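Local coordinates for ABC transporter, substrate binding protein (Mannopine) (Agrobacterium fabrum, PDB 5L9S), which is the periplasmic solute-binding component of an ABC transporter and probably delivers the opine mannopine for uptake, at residues V151-L156 and E164-L169. Sequence-based numbering, arbitrary orientation.
Sequences VLAAAL and EKLFPL
Leu-156 and Ala-153 meet the two loop leucines, Leu-166 and Leu-169, in a small contact between apolar side chains. Leu-156 touches both. Its CB lies 3.7 Å from CD1 of Leu-166, and its CD1 lies 3.7 Å from CD2 of Leu-169. The same CD1 also rests against CB of Leu-169, at 3.9 Å. Ala-153, one turn earlier, offers its methyl, while its carbonyl O lies beside CD1 of Leu-166, 3.9 Å away. Its CB packs on CD2 of Leu-166 at 3.9 Å and, slightly farther off, on CD2 of Leu-169. The CG of Leu-166 is anti to its backbone N (chi1 -173°), which brings the branched end closer to the helix than its CB direction suggests. Leu-152 adds a looser touch, CB to CD1 of Leu-169 at 4.4 Å.

The same CD2 of Leu-169 lies over one face of the Phe-167 ring, 3.9 Å above its plane and offset toward the rim. The Phe-167 to Pro-168 peptide bond is cis, in the tight turn separating Leu-166 from Leu-169. Trp-309 of helix 307-325 touches Leu-169, and Ile-303 touches Leu-166. Ala-174 of helix 171-181 packs against Leu-152 and Leu-156.

The contact folds the connection between helices 149-158 and 171-181 back onto the first of them. Val-151 and Ala-154 touch Gln-208 of strand 206-210, setting this helix against the sheet in the two-lobed alpha/beta fold of periplasmic binding proteins.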
loop_
_atom_site.group_PDB
_atom_site.type_symbol
_atom_site.label_atom_id
_atom_site.label_comp_id
_atom_site.label_asym_id
_atom_site.label_seq_id
_atom_site.Cartn_x
_atom_site.Cartn_y
_atom_site.Cartn_z
ATOM N N VAL A 151 -0.110 -11.087 -7.865
ATOM C CA VAL A 151 0.430 -12.410 -8.198
ATOM C C VAL A 151 0.485 -12.530 -9.745
ATOM O O VAL A 151 1.493 -12.983 -10.294
ATOM C CB VAL A 151 -0.379 -13.555 -7.525
ATOM C CG1 VAL A 151 0.013 -14.920 -8.062
ATOM C CG2 VAL A 151 -0.193 -13.524 -6.017
ATOM N N LEU A 152 -0.591 -12.086 -10.425
ATOM C CA LEU A 152 -0.741 -12.052 -11.878
ATOM C C LEU A 152 0.253 -11.099 -12.530
ATOM O O LEU A 152 0.925 -11.484 -13.487
ATOM C CB LEU A 152 -2.195 -11.672 -12.245
ATOM C CG LEU A 152 -3.300 -12.687 -11.836
ATOM C CD1 LEU A 152 -4.668 -12.186 -12.236
ATOM C CD2 LEU A 152 -3.074 -14.045 -12.469
ATOM N N ALA A 153 0.383 -9.868 -11.983
ATOM C CA ALA A 153 1.366 -8.873 -12.429
ATOM C C ALA A 153 2.823 -9.365 -12.213
ATOM O O ALA A 153 3.660 -9.093 -13.074
ATOM C CB ALA A 153 1.128 -7.539 -11.732
ATOM N N ALA A 154 3.124 -10.120 -11.116
ATOM C CA ALA A 154 4.467 -10.697 -10.899
ATOM C C ALA A 154 4.754 -11.719 -11.994
ATOM O O ALA A 154 5.862 -11.738 -12.509
ATOM C CB ALA A 154 4.570 -11.366 -9.532
ATOM N N ALA A 155 3.737 -12.521 -12.393
ATOM C CA ALA A 155 3.835 -13.550 -13.441
ATOM C C ALA A 155 4.134 -12.913 -14.767
ATOM O O ALA A 155 5.023 -13.376 -15.478
ATOM C CB ALA A 155 2.548 -14.361 -13.520
ATOM N N LEU A 156 3.428 -11.818 -15.082
ATOM C CA LEU A 156 3.612 -11.045 -16.319
ATOM C C LEU A 156 5.013 -10.435 -16.422
ATOM O O LEU A 156 5.639 -10.551 -17.467
ATOM C CB LEU A 156 2.521 -9.974 -16.472
ATOM C CG LEU A 156 1.138 -10.525 -16.820
ATOM C CD1 LEU A 156 0.029 -9.642 -16.233
ATOM C CD2 LEU A 156 0.984 -10.728 -18.313
ATOM N N GLU A 164 5.988 -0.512 -17.885
ATOM C CA GLU A 164 5.257 0.554 -18.584
ATOM C C GLU A 164 4.102 -0.008 -19.446
ATOM O O GLU A 164 3.105 0.681 -19.672
ATOM C CB GLU A 164 6.215 1.388 -19.454
ATOM C CG GLU A 164 7.446 1.920 -18.724
ATOM C CD GLU A 164 8.609 0.955 -18.543
ATOM O OE1 GLU A 164 9.309 1.073 -17.509
ATOM O OE2 GLU A 164 8.816 0.079 -19.418
ATOM N N LYS A 165 4.252 -1.255 -19.921
ATOM C CA LYS A 165 3.278 -1.970 -20.737
ATOM C C LYS A 165 2.475 -3.021 -19.919
ATOM O O LYS A 165 1.735 -3.820 -20.511
ATOM C CB LYS A 165 3.991 -2.653 -21.920
ATOM C CG LYS A 165 4.584 -1.705 -22.970
ATOM C CD LYS A 165 5.121 -2.473 -24.182
ATOM C CE LYS A 165 5.489 -1.560 -25.334
ATOM N NZ LYS A 165 5.763 -2.318 -26.588
ATOM N N LEU A 166 2.605 -3.004 -18.571
ATOM C CA LEU A 166 1.969 -3.962 -17.664
ATOM C C LEU A 166 0.450 -3.892 -17.672
ATOM O O LEU A 166 -0.184 -4.936 -17.816
ATOM C CB LEU A 166 2.531 -3.854 -16.229
ATOM C CG LEU A 166 2.075 -4.927 -15.211
ATOM C CD1 LEU A 166 2.463 -6.343 -15.637
ATOM C CD2 LEU A 166 2.577 -4.620 -13.819
ATOM N N PHE A 167 -0.133 -2.687 -17.497
ATOM C CA PHE A 167 -1.592 -2.485 -17.487
ATOM C C PHE A 167 -2.100 -2.019 -18.866
ATOM O O PHE A 167 -1.483 -1.117 -19.435
ATOM C CB PHE A 167 -2.016 -1.507 -16.384
ATOM C CG PHE A 167 -1.922 -2.062 -14.988
ATOM C CD1 PHE A 167 -2.964 -2.803 -14.446
ATOM C CD2 PHE A 167 -0.815 -1.794 -14.189
ATOM C CE1 PHE A 167 -2.884 -3.301 -13.145
ATOM C CE2 PHE A 167 -0.745 -2.268 -12.877
ATOM C CZ PHE A 167 -1.779 -3.022 -12.364
ATOM N N PRO A 168 -3.186 -2.606 -19.445
ATOM C CA PRO A 168 -4.075 -3.674 -18.920
ATOM C C PRO A 168 -3.434 -5.070 -18.823
ATOM O O PRO A 168 -2.730 -5.485 -19.753
ATOM C CB PRO A 168 -5.268 -3.644 -19.898
ATOM C CG PRO A 168 -4.689 -3.156 -21.171
ATOM C CD PRO A 168 -3.651 -2.140 -20.767
ATOM N N LEU A 169 -3.680 -5.787 -17.697
ATOM C CA LEU A 169 -3.115 -7.118 -17.459
ATOM C C LEU A 169 -3.658 -8.175 -18.406
ATOM O O LEU A 169 -4.877 -8.344 -18.518
ATOM C CB LEU A 169 -3.302 -7.598 -16.000
ATOM C CG LEU A 169 -2.802 -6.750 -14.820
ATOM C CD1 LEU A 169 -3.020 -7.497 -13.513
ATOM C CD2 LEU A 169 -1.336 -6.429 -14.939
#